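Local coordinates for insecticidal protein (PDB 7ML9), which is an insecticidal toxin active against the western corn rootworm and probably kills by forming a beta-barrel pore in membranes, as other aerolysin-type toxins of the ETX/MTX2 family do, at residues Ala91-Glu101 with Thr152-Gly163; Ile213-Gly224 with Asp266-Ser277. One frame throughout, in Å; residues are numbered along the deposited sequence.

Interactions 1 and 2 lie side by side in the middle of this elongated beta protein, their centres about 10 Å apart. Strand 213-224 pairs with 266-277 in interaction 2 and with 91-101 at its other edge, where Trp92 O meets Tyr220 N at 2.9 Å. Interaction 1 then lays strand 153-160, part of a separate hairpin, against this sheet. Phe158 meets the ring of Phe275, their planes about 35° apart, giving the two contacts a shared aromatic pair. The side chain of Glu216 in interaction 2 comes within about 3 Å of an acetate, probably from the crystallisation liquor, that lies beside the Glu96-Pro99 corner of interaction 1, and is about 4 Å from a samarium ion.

Interaction 1 of 2, residues Ala91-Glu101 with Thr152-Gly163; sequences AWATLEGSPTE and TTATMKFPIAQG. With ACT (acetate ion), chain D.
Strands 91-96 and 153-160 run roughly parallel, their axes 5.4 Å apart at closest and 23° off parallel, and water rather than direct backbone pairing joins them along this part. The contact docks the 153-160/165-172 beta-hairpin against the main sheet of an aerolysin-type toxin. Three waters bridge the backbones: one links Ala93 N to Thr155 O, another Ala93 O to Lys157 N, and a third Leu95 N to Lys157 O. Small side chains permit the close approach, with Ala93 CB touching Ala154 CB at 4.0 Å and Ala91 CB pressed on Thr152 CG2 at 3.5 Å, tighter than usual for two carbons. Met156 bends at chi2 (-149°) and chi3, which carries SD to 3.7 Å from Leu95 N, alongside the backbone of Thr94. The two methyls of Leu95 part over Phe158 and Pro159: CD1 lies 4.0 Å from Phe158 CB, the two side chains crossing at about a right angle, while CD2 meets the ring of Pro159. Past the corner at Gly97, Glu101 extends its side chain to the turn that connects the two strands of the hairpin. Its carboxylate takes Gln162 N in a bifurcated grip, OE1 and OE2 each 3.1 Å away and each using its syn lone pair.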
loop_
_atom_site.group_PDB
_atom_site.type_symbol
_atom_site.label_atom_id
_atom_site.label_comp_id
_atom_site.label_asym_id
_atom_site.label_seq_id
_atom_site.Cartn_x
_atom_site.Cartn_y
_atom_site.Cartn_z
ATOM N N ALA A 91 -2.635 1.783 13.987
ATOM C CA ALA A 91 -2.876 1.428 12.597
ATOM C C ALA A 91 -1.581 1.630 11.820
ATOM O O ALA A 91 -0.843 2.582 12.081
ATOM C CB ALA A 91 -4.007 2.256 11.994
ATOM N N TRP A 92 -1.300 0.722 10.889
ATOM C CA TRP A 92 -0.045 0.771 10.150
ATOM C C TRP A 92 -0.238 0.082 8.806
ATOM O O TRP A 92 -1.255 -0.570 8.555
ATOM C CB TRP A 92 1.109 0.152 10.957
ATOM C CG TRP A 92 1.063 -1.344 11.177
ATOM C CD1 TRP A 92 1.763 -2.298 10.487
ATOM C CD2 TRP A 92 0.319 -2.050 12.188
ATOM N NE1 TRP A 92 1.489 -3.552 10.991
ATOM C CE2 TRP A 92 0.608 -3.427 12.036
ATOM C CE3 TRP A 92 -0.563 -1.652 13.199
ATOM C CZ2 TRP A 92 0.033 -4.409 12.851
ATOM C CZ3 TRP A 92 -1.130 -2.626 14.007
ATOM C CH2 TRP A 92 -0.833 -3.987 13.826
ATOM N N ALA A 93 0.748 0.244 7.927
ATOM C CA ALA A 93 0.675 -0.328 6.591
ATOM C C ALA A 93 2.066 -0.765 6.182
ATOM O O ALA A 93 3.047 -0.066 6.456
ATOM C CB ALA A 93 0.096 0.665 5.583
ATOM N N THR A 94 2.158 -1.943 5.583
ATOM C CA THR A 94 3.443 -2.519 5.232
ATOM C C THR A 94 3.402 -3.007 3.795
ATOM O O THR A 94 2.346 -3.372 3.265
ATOM C CB THR A 94 3.849 -3.676 6.170
ATOM O OG1 THR A 94 3.018 -4.817 5.928
ATOM C CG2 THR A 94 3.705 -3.258 7.618
ATOM N N LEU A 95 4.575 -3.000 3.174
ATOM C CA LEU A 95 4.713 -3.495 1.818
ATOM C C LEU A 95 4.408 -4.983 1.783
ATOM O O LEU A 95 4.845 -5.744 2.650
ATOM C CB LEU A 95 6.129 -3.224 1.308
ATOM C CG LEU A 95 6.374 -3.599 -0.146
ATOM C CD1 LEU A 95 5.582 -2.682 -1.054
ATOM C CD2 LEU A 95 7.860 -3.519 -0.435
ATOM N N GLU A 96 3.641 -5.396 0.782
ATOM C CA GLU A 96 3.153 -6.765 0.681
ATOM C C GLU A 96 3.739 -7.424 -0.560
ATOM O O GLU A 96 3.431 -7.021 -1.689
ATOM C CB GLU A 96 1.630 -6.783 0.646
ATOM C CG GLU A 96 1.066 -8.125 1.022
ATOM C CD GLU A 96 0.744 -8.948 -0.175
ATOM O OE1 GLU A 96 1.343 -10.031 -0.326
ATOM O OE2 GLU A 96 -0.113 -8.499 -0.963
ATOM N N GLY A 97 4.566 -8.447 -0.352
ATOM C CA GLY A 97 5.159 -9.156 -1.471
ATOM C C GLY A 97 6.295 -8.373 -2.114
ATOM O O GLY A 97 6.937 -7.521 -1.491
ATOM N N SER A 98 6.539 -8.679 -3.390
ATOM C CA SER A 98 7.559 -8.013 -4.193
ATOM C C SER A 98 6.897 -7.081 -5.195
ATOM O O SER A 98 6.167 -7.558 -6.075
ATOM C CB SER A 98 8.419 -9.040 -4.930
ATOM O OG SER A 98 9.578 -9.366 -4.189
ATOM N N PRO A 99 7.127 -5.771 -5.131
ATOM C CA PRO A 99 6.600 -4.880 -6.175
ATOM C C PRO A 99 7.200 -5.199 -7.539
ATOM O O PRO A 99 8.263 -5.817 -7.660
ATOM C CB PRO A 99 7.017 -3.480 -5.698
ATOM C CG PRO A 99 7.373 -3.641 -4.246
ATOM C CD PRO A 99 7.886 -5.045 -4.101
ATOM N N THR A 100 6.499 -4.760 -8.575
ATOM C CA THR A 100 6.886 -4.987 -9.961
ATOM C C THR A 100 7.386 -3.675 -10.561
ATOM O O THR A 100 6.625 -2.700 -10.644
ATOM C CB THR A 100 5.716 -5.533 -10.774
ATOM O OG1 THR A 100 5.170 -6.685 -10.114
ATOM C CG2 THR A 100 6.179 -5.923 -12.189
ATOM N N GLU A 101 8.658 -3.661 -10.968
ATOM C CA GLU A 101 9.298 -2.512 -11.606
ATOM C C GLU A 101 9.359 -2.694 -13.117
ATOM O O GLU A 101 9.539 -3.807 -13.618
ATOM C CB GLU A 101 10.710 -2.308 -11.064
ATOM C CG GLU A 101 10.771 -2.052 -9.577
ATOM C CD GLU A 101 11.991 -1.239 -9.170
ATOM O OE1 GLU A 101 12.751 -0.815 -10.066
ATOM O OE2 GLU A 101 12.184 -1.012 -7.954
ATOM N N THR A 152 -9.013 6.806 9.736
ATOM C CA THR A 152 -7.800 6.070 10.048
ATOM C C THR A 152 -6.913 6.090 8.812
ATOM O O THR A 152 -7.382 5.806 7.703
ATOM C CB THR A 152 -8.127 4.625 10.470
ATOM O OG1 THR A 152 -8.937 4.653 11.653
ATOM C CG2 THR A 152 -6.858 3.823 10.741
ATOM N N THR A 153 -5.654 6.470 9.007
ATOM C CA THR A 153 -4.678 6.585 7.934
ATOM C C THR A 153 -3.386 5.936 8.387
ATOM O O THR A 153 -3.116 5.796 9.586
ATOM C CB THR A 153 -4.373 8.053 7.539
ATOM O OG1 THR A 153 -3.867 8.766 8.674
ATOM C CG2 THR A 153 -5.601 8.754 7.007
ATOM N N ALA A 154 -2.578 5.540 7.408
ATOM C CA ALA A 154 -1.262 5.002 7.707
ATOM C C ALA A 154 -0.383 5.210 6.483
ATOM O O ALA A 154 -0.849 5.087 5.345
ATOM C CB ALA A 154 -1.307 3.514 8.089
ATOM N N THR A 155 0.882 5.509 6.735
ATOM C CA THR A 155 1.853 5.756 5.681
ATOM C C THR A 155 2.681 4.508 5.450
ATOM O O THR A 155 3.152 3.878 6.402
ATOM C CB THR A 155 2.752 6.932 6.046
ATOM O OG1 THR A 155 1.937 8.106 6.106
ATOM C CG2 THR A 155 3.853 7.110 4.995
ATOM N N MET A 156 2.833 4.143 4.187
ATOM C CA MET A 156 3.615 2.985 3.803
ATOM C C MET A 156 4.804 3.439 2.970
ATOM O O MET A 156 4.653 4.265 2.069
ATOM C CB MET A 156 2.778 1.996 3.006
ATOM C CG MET A 156 3.436 0.654 2.950
ATOM S SD MET A 156 3.049 -0.179 1.427
ATOM C CE MET A 156 3.606 1.005 0.233
ATOM N N LYS A 157 5.977 2.895 3.276
ATOM C CA LYS A 157 7.202 3.192 2.547
ATOM C C LYS A 157 7.643 1.983 1.738
ATOM O O LYS A 157 7.499 0.839 2.177
ATOM C CB LYS A 157 8.323 3.613 3.498
ATOM C CG LYS A 157 7.977 4.821 4.348
ATOM C CD LYS A 157 8.715 4.806 5.689
ATOM C CE LYS A 157 10.110 4.203 5.585
ATOM N NZ LYS A 157 10.959 4.909 4.582
ATOM N N PHE A 158 8.187 2.242 0.558
ATOM C CA PHE A 158 8.631 1.195 -0.340
ATOM C C PHE A 158 9.875 1.672 -1.071
ATOM O O PHE A 158 10.033 2.876 -1.307
ATOM C CB PHE A 158 7.538 0.818 -1.353
ATOM C CG PHE A 158 6.926 1.997 -2.070
ATOM C CD1 PHE A 158 5.969 2.788 -1.449
ATOM C CD2 PHE A 158 7.294 2.300 -3.371
ATOM C CE1 PHE A 158 5.393 3.862 -2.110
ATOM C CE2 PHE A 158 6.723 3.378 -4.043
ATOM C CZ PHE A 158 5.773 4.160 -3.412
ATOM N N PRO A 159 10.779 0.763 -1.422
ATOM C CA PRO A 159 11.938 1.156 -2.227
ATOM C C PRO A 159 11.559 1.275 -3.693
ATOM O O PRO A 159 10.670 0.584 -4.194
ATOM C CB PRO A 159 12.937 0.011 -2.004
ATOM C CG PRO A 159 12.257 -0.968 -1.042
ATOM C CD PRO A 159 10.794 -0.678 -1.130
ATOM N N ILE A 160 12.241 2.186 -4.379
ATOM C CA ILE A 160 12.028 2.416 -5.800
ATOM C C ILE A 160 13.378 2.379 -6.503
ATOM O O ILE A 160 14.435 2.440 -5.871
ATOM C CB ILE A 160 11.323 3.755 -6.076
ATOM C CG1 ILE A 160 12.185 4.905 -5.557
ATOM C CG2 ILE A 160 9.929 3.775 -5.450
ATOM C CD1 ILE A 160 11.778 6.243 -6.107
ATOM N N ALA A 161 13.324 2.283 -7.832
ATOM C CA ALA A 161 14.508 2.344 -8.688
ATOM C C ALA A 161 15.547 1.324 -8.234
ATOM O O ALA A 161 16.672 1.660 -7.860
ATOM C CB ALA A 161 15.096 3.756 -8.715
ATOM N N GLN A 162 15.128 0.061 -8.245
ATOM C CA GLN A 162 15.978 -1.059 -7.849
ATOM C C GLN A 162 16.664 -0.784 -6.511
ATOM O O GLN A 162 17.883 -0.896 -6.371
ATOM C CB GLN A 162 16.999 -1.374 -8.945
ATOM C CG GLN A 162 16.381 -1.678 -10.311
ATOM C CD GLN A 162 15.555 -2.959 -10.322
ATOM O OE1 GLN A 162 14.418 -2.979 -10.802
ATOM N NE2 GLN A 162 16.126 -4.036 -9.786
ATOM N N GLY A 163 15.864 -0.386 -5.522
ATOM C CA GLY A 163 16.327 -0.243 -4.156
ATOM C C GLY A 163 17.201 0.956 -3.859
ATOM O O GLY A 163 17.796 1.008 -2.779
HETATM C C ACT D . 3.070 -7.871 -5.102
HETATM O O ACT D . 2.239 -7.568 -4.211
HETATM O OXT ACT D . 3.846 -8.862 -5.120
HETATM C CH3 ACT D . 3.132 -6.865 -6.336
HETATM O O HOH W 1 2.240 2.731 8.701
HETATM O O HOH W 2 5.701 1.019 5.885
HETATM O O HOH W 3 6.513 -0.823 4.335
HETATM O O HOH W 4 13.088 -0.892 -5.600
#

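Interaction 2 of 2, residues Ile213-Gly224 with Asp266-Ser277; sequences ISGEANLYANVG and DVIVKGQGTFKS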
loop_
_atom_site.group_PDB
_atom_site.type_symbol
_atom_site.label_atom_id
_atom_site.label_comp_id
_atom_site.label_asym_id
_atom_site.label_seq_id
_atom_site.Cartn_x
_atom_site.Cartn_y
_atom_site.Cartn_z
ATOM N N ILE A 213 6.780 1.571 -10.870
ATOM C CA ILE A 213 6.660 0.492 -9.903
ATOM C C ILE A 213 5.192 0.400 -9.514
ATOM O O ILE A 213 4.473 1.403 -9.511
ATOM C CB ILE A 213 7.578 0.739 -8.690
ATOM C CG1 ILE A 213 7.649 -0.489 -7.788
ATOM C CG2 ILE A 213 7.138 1.969 -7.899
ATOM C CD1 ILE A 213 8.734 -0.376 -6.731
ATOM N N SER A 214 4.732 -0.819 -9.231
ATOM C CA SER A 214 3.398 -0.997 -8.671
ATOM C C SER A 214 3.430 -2.191 -7.733
ATOM O O SER A 214 4.280 -3.082 -7.861
ATOM C CB SER A 214 2.335 -1.185 -9.752
ATOM O OG SER A 214 2.608 -2.328 -10.531
ATOM N N GLY A 215 2.517 -2.191 -6.777
ATOM C CA GLY A 215 2.512 -3.271 -5.824
ATOM C C GLY A 215 1.307 -3.227 -4.923
ATOM O O GLY A 215 0.297 -2.591 -5.229
ATOM N N GLU A 216 1.447 -3.911 -3.801
ATOM C CA GLU A 216 0.360 -4.137 -2.867
ATOM C C GLU A 216 0.821 -3.751 -1.478
ATOM O O GLU A 216 2.008 -3.830 -1.149
ATOM C CB GLU A 216 -0.077 -5.598 -2.866
ATOM C CG GLU A 216 -0.527 -6.116 -4.205
ATOM C CD GLU A 216 -2.029 -6.188 -4.309
ATOM O OE1 GLU A 216 -2.704 -5.774 -3.334
ATOM O OE2 GLU A 216 -2.534 -6.667 -5.353
ATOM N N ALA A 217 -0.142 -3.351 -0.663
ATOM C CA ALA A 217 0.097 -3.002 0.721
ATOM C C ALA A 217 -0.860 -3.797 1.600
ATOM O O ALA A 217 -2.007 -4.032 1.212
ATOM C CB ALA A 217 -0.113 -1.509 0.945
ATOM N N ASN A 218 -0.376 -4.218 2.770
ATOM C CA ASN A 218 -1.251 -4.687 3.841
ATOM C C ASN A 218 -1.581 -3.524 4.771
ATOM O O ASN A 218 -0.687 -2.780 5.189
ATOM C CB ASN A 218 -0.597 -5.808 4.638
ATOM C CG ASN A 218 -0.364 -7.042 3.820
ATOM O OD1 ASN A 218 0.678 -7.677 3.942
ATOM N ND2 ASN A 218 -1.316 -7.381 2.967
ATOM N N LEU A 219 -2.858 -3.369 5.086
ATOM C CA LEU A 219 -3.345 -2.368 6.028
ATOM C C LEU A 219 -3.768 -3.088 7.305
ATOM O O LEU A 219 -4.456 -4.113 7.236
ATOM C CB LEU A 219 -4.525 -1.602 5.431
ATOM C CG LEU A 219 -4.303 -1.106 3.990
ATOM C CD1 LEU A 219 -5.547 -0.404 3.488
ATOM C CD2 LEU A 219 -3.112 -0.183 3.939
ATOM N N TYR A 220 -3.325 -2.586 8.460
ATOM C CA TYR A 220 -3.546 -3.270 9.737
ATOM C C TYR A 220 -4.097 -2.284 10.749
ATOM O O TYR A 220 -3.661 -1.132 10.811
ATOM C CB TYR A 220 -2.252 -3.879 10.319
ATOM C CG TYR A 220 -1.634 -4.986 9.506
ATOM C CD1 TYR A 220 -2.205 -6.246 9.463
ATOM C CD2 TYR A 220 -0.464 -4.773 8.778
ATOM C CE1 TYR A 220 -1.636 -7.271 8.730
ATOM C CE2 TYR A 220 0.109 -5.792 8.039
ATOM C CZ TYR A 220 -0.477 -7.038 8.019
ATOM O OH TYR A 220 0.085 -8.051 7.276
ATOM N N ALA A 221 -5.047 -2.729 11.559
ATOM C CA ALA A 221 -5.453 -1.945 12.713
ATOM C C ALA A 221 -5.514 -2.874 13.914
ATOM O O ALA A 221 -6.012 -4.002 13.806
ATOM C CB ALA A 221 -6.802 -1.256 12.467
ATOM N N ASN A 222 -4.979 -2.418 15.038
ATOM C CA ASN A 222 -5.076 -3.125 16.306
ATOM C C ASN A 222 -6.223 -2.487 17.074
ATOM O O ASN A 222 -6.193 -1.278 17.338
ATOM C CB ASN A 222 -3.758 -3.026 17.076
ATOM C CG ASN A 222 -3.789 -3.749 18.417
ATOM O OD1 ASN A 222 -4.643 -3.491 19.268
ATOM N ND2 ASN A 222 -2.831 -4.642 18.618
ATOM N N VAL A 223 -7.249 -3.281 17.399
ATOM C CA VAL A 223 -8.446 -2.750 18.045
ATOM C C VAL A 223 -8.724 -3.521 19.330
ATOM O O VAL A 223 -8.456 -4.723 19.431
ATOM C CB VAL A 223 -9.684 -2.776 17.115
ATOM C CG1 VAL A 223 -9.372 -2.127 15.765
ATOM C CG2 VAL A 223 -10.159 -4.176 16.896
ATOM N N GLY A 224 -9.274 -2.812 20.317
ATOM C CA GLY A 224 -9.584 -3.380 21.611
ATOM C C GLY A 224 -11.087 -3.396 21.849
ATOM O O GLY A 224 -11.862 -2.784 21.116
ATOM N N ASP A 266 -6.389 -7.837 22.498
ATOM C CA ASP A 266 -6.861 -7.107 21.331
ATOM C C ASP A 266 -6.953 -8.046 20.131
ATOM O O ASP A 266 -6.620 -9.236 20.204
ATOM C CB ASP A 266 -5.924 -5.925 21.013
ATOM C CG ASP A 266 -5.637 -5.054 22.232
ATOM O OD1 ASP A 266 -6.596 -4.472 22.803
ATOM O OD2 ASP A 266 -4.448 -4.959 22.628
ATOM N N VAL A 267 -7.413 -7.501 19.006
ATOM C CA VAL A 267 -7.367 -8.213 17.739
ATOM C C VAL A 267 -6.743 -7.284 16.701
ATOM O O VAL A 267 -6.852 -6.054 16.782
ATOM C CB VAL A 267 -8.755 -8.708 17.252
ATOM C CG1 VAL A 267 -9.526 -9.505 18.365
ATOM C CG2 VAL A 267 -9.564 -7.566 16.783
ATOM N N ILE A 268 -6.076 -7.883 15.726
ATOM C CA ILE A 268 -5.539 -7.155 14.576
ATOM C C ILE A 268 -6.399 -7.499 13.373
ATOM O O ILE A 268 -6.628 -8.680 13.084
ATOM C CB ILE A 268 -4.063 -7.513 14.325
ATOM C CG1 ILE A 268 -3.209 -7.099 15.514
ATOM C CG2 ILE A 268 -3.561 -6.864 13.029
ATOM C CD1 ILE A 268 -1.818 -7.702 15.490
ATOM N N VAL A 269 -6.890 -6.477 12.678
ATOM C CA VAL A 269 -7.712 -6.674 11.493
ATOM C C VAL A 269 -6.923 -6.189 10.279
ATOM O O VAL A 269 -6.200 -5.195 10.361
ATOM C CB VAL A 269 -9.075 -5.964 11.624
ATOM C CG1 VAL A 269 -8.934 -4.456 11.747
ATOM C CG2 VAL A 269 -9.979 -6.340 10.466
ATOM N N LYS A 270 -7.047 -6.904 9.163
ATOM C CA LYS A 270 -6.206 -6.674 7.991
ATOM C C LYS A 270 -7.058 -6.248 6.809
ATOM O O LYS A 270 -8.092 -6.866 6.536
ATOM C CB LYS A 270 -5.413 -7.927 7.624
ATOM C CG LYS A 270 -4.403 -7.707 6.495
ATOM C CD LYS A 270 -3.842 -9.023 5.975
ATOM C CE LYS A 270 -4.509 -9.405 4.660
ATOM N NZ LYS A 270 -4.058 -8.541 3.529
ATOM N N GLY A 271 -6.624 -5.185 6.120
ATOM C CA GLY A 271 -7.160 -4.805 4.826
ATOM C C GLY A 271 -6.043 -4.750 3.791
ATOM O O GLY A 271 -4.936 -5.247 4.050
ATOM N N GLN A 272 -6.303 -4.144 2.637
ATOM C CA GLN A 272 -5.365 -4.196 1.520
ATOM C C GLN A 272 -5.451 -2.924 0.689
ATOM O O GLN A 272 -6.520 -2.326 0.544
ATOM C CB GLN A 272 -5.642 -5.382 0.590
ATOM C CG GLN A 272 -4.753 -6.580 0.803
ATOM C CD GLN A 272 -5.205 -7.773 -0.019
ATOM O OE1 GLN A 272 -5.361 -8.886 0.502
ATOM N NE2 GLN A 272 -5.416 -7.547 -1.320
ATOM N N GLY A 273 -4.318 -2.562 0.079
ATOM C CA GLY A 273 -4.302 -1.502 -0.908
ATOM C C GLY A 273 -3.338 -1.823 -2.039
ATOM O O GLY A 273 -2.598 -2.814 -1.996
ATOM N N THR A 274 -3.385 -0.981 -3.073
ATOM C CA THR A 274 -2.436 -1.027 -4.177
ATOM C C THR A 274 -1.733 0.320 -4.267
ATOM O O THR A 274 -2.188 1.314 -3.697
ATOM C CB THR A 274 -3.117 -1.339 -5.525
ATOM O OG1 THR A 274 -4.178 -0.403 -5.769
ATOM C CG2 THR A 274 -3.668 -2.753 -5.551
ATOM N N PHE A 275 -0.602 0.349 -4.970
ATOM C CA PHE A 275 0.085 1.621 -5.191
ATOM C C PHE A 275 0.839 1.566 -6.510
ATOM O O PHE A 275 1.116 0.494 -7.052
ATOM C CB PHE A 275 1.061 1.959 -4.059
ATOM C CG PHE A 275 2.260 1.051 -4.015
ATOM C CD1 PHE A 275 2.211 -0.139 -3.305
ATOM C CD2 PHE A 275 3.430 1.379 -4.694
ATOM C CE1 PHE A 275 3.306 -0.987 -3.265
ATOM C CE2 PHE A 275 4.528 0.538 -4.665
ATOM C CZ PHE A 275 4.471 -0.649 -3.944
ATOM N N LYS A 276 1.176 2.744 -7.019
ATOM C CA LYS A 276 2.031 2.817 -8.199
ATOM C C LYS A 276 2.788 4.133 -8.155
ATOM O O LYS A 276 2.368 5.087 -7.492
ATOM C CB LYS A 276 1.228 2.693 -9.491
ATOM C CG LYS A 276 0.192 3.768 -9.674
ATOM C CD LYS A 276 -0.505 3.610 -11.009
ATOM C CE LYS A 276 -1.701 4.545 -11.116
ATOM N NZ LYS A 276 -1.848 5.123 -12.479
ATOM N N SER A 277 3.914 4.176 -8.868
ATOM C CA SER A 277 4.782 5.344 -8.811
ATOM C C SER A 277 5.623 5.387 -10.081
ATOM O O SER A 277 5.937 4.345 -10.659
ATOM C CB SER A 277 5.665 5.293 -7.569
ATOM O OG SER A 277 6.281 6.530 -7.307
HETATM O O HOH W 5 -5.304 -5.446 -3.460
HETATM O O HOH W 6 -2.318 -5.902 21.432
#
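An antiparallel beta ladder in the main sheet of the toxin joins strands 213-224 and 266-277, with twelve backbone hydrogen bonds in unbroken alternation from Ile213-Ser277 to Val223-Val267. The axes make 151°, a marked twist. Hydrogen-bond geometry changes along it: Val223 N meets Val267 O nearly head-on (C=O...N 171°), whereas Leu219 N sits well above the carbonyl plane of Gly271. Phe275 is turned across to its neighbour by chi1 of 69°, bringing one ring face over the backbone of Gly215, whose N lies 3.7 Å above the ring centre. On the side of the sheet that carries Phe275, Val223 CG2 and Val267 CG2 are pressed to 3.4 Å, and Ala221 CB packs on Val269 CG1. The face with Tyr220 and Lys270 is more polar. Tyr220 lies alongside Lys270, its CE1 3.6 Å from Lys270 CG, while its ring also stacks on Trp92. Farther along, a water accepts a hydrogen bond from Gln272 NE2 and donates one to Glu216 OE1 at 2.6 Å, bridging an amide and a carboxylate turned nearly perpendicular. The pair forms part of the long strands 201-229 and 266-289, and such an elongated, strand-rich body is characteristic of aerolysin-like beta-pore-forming toxins.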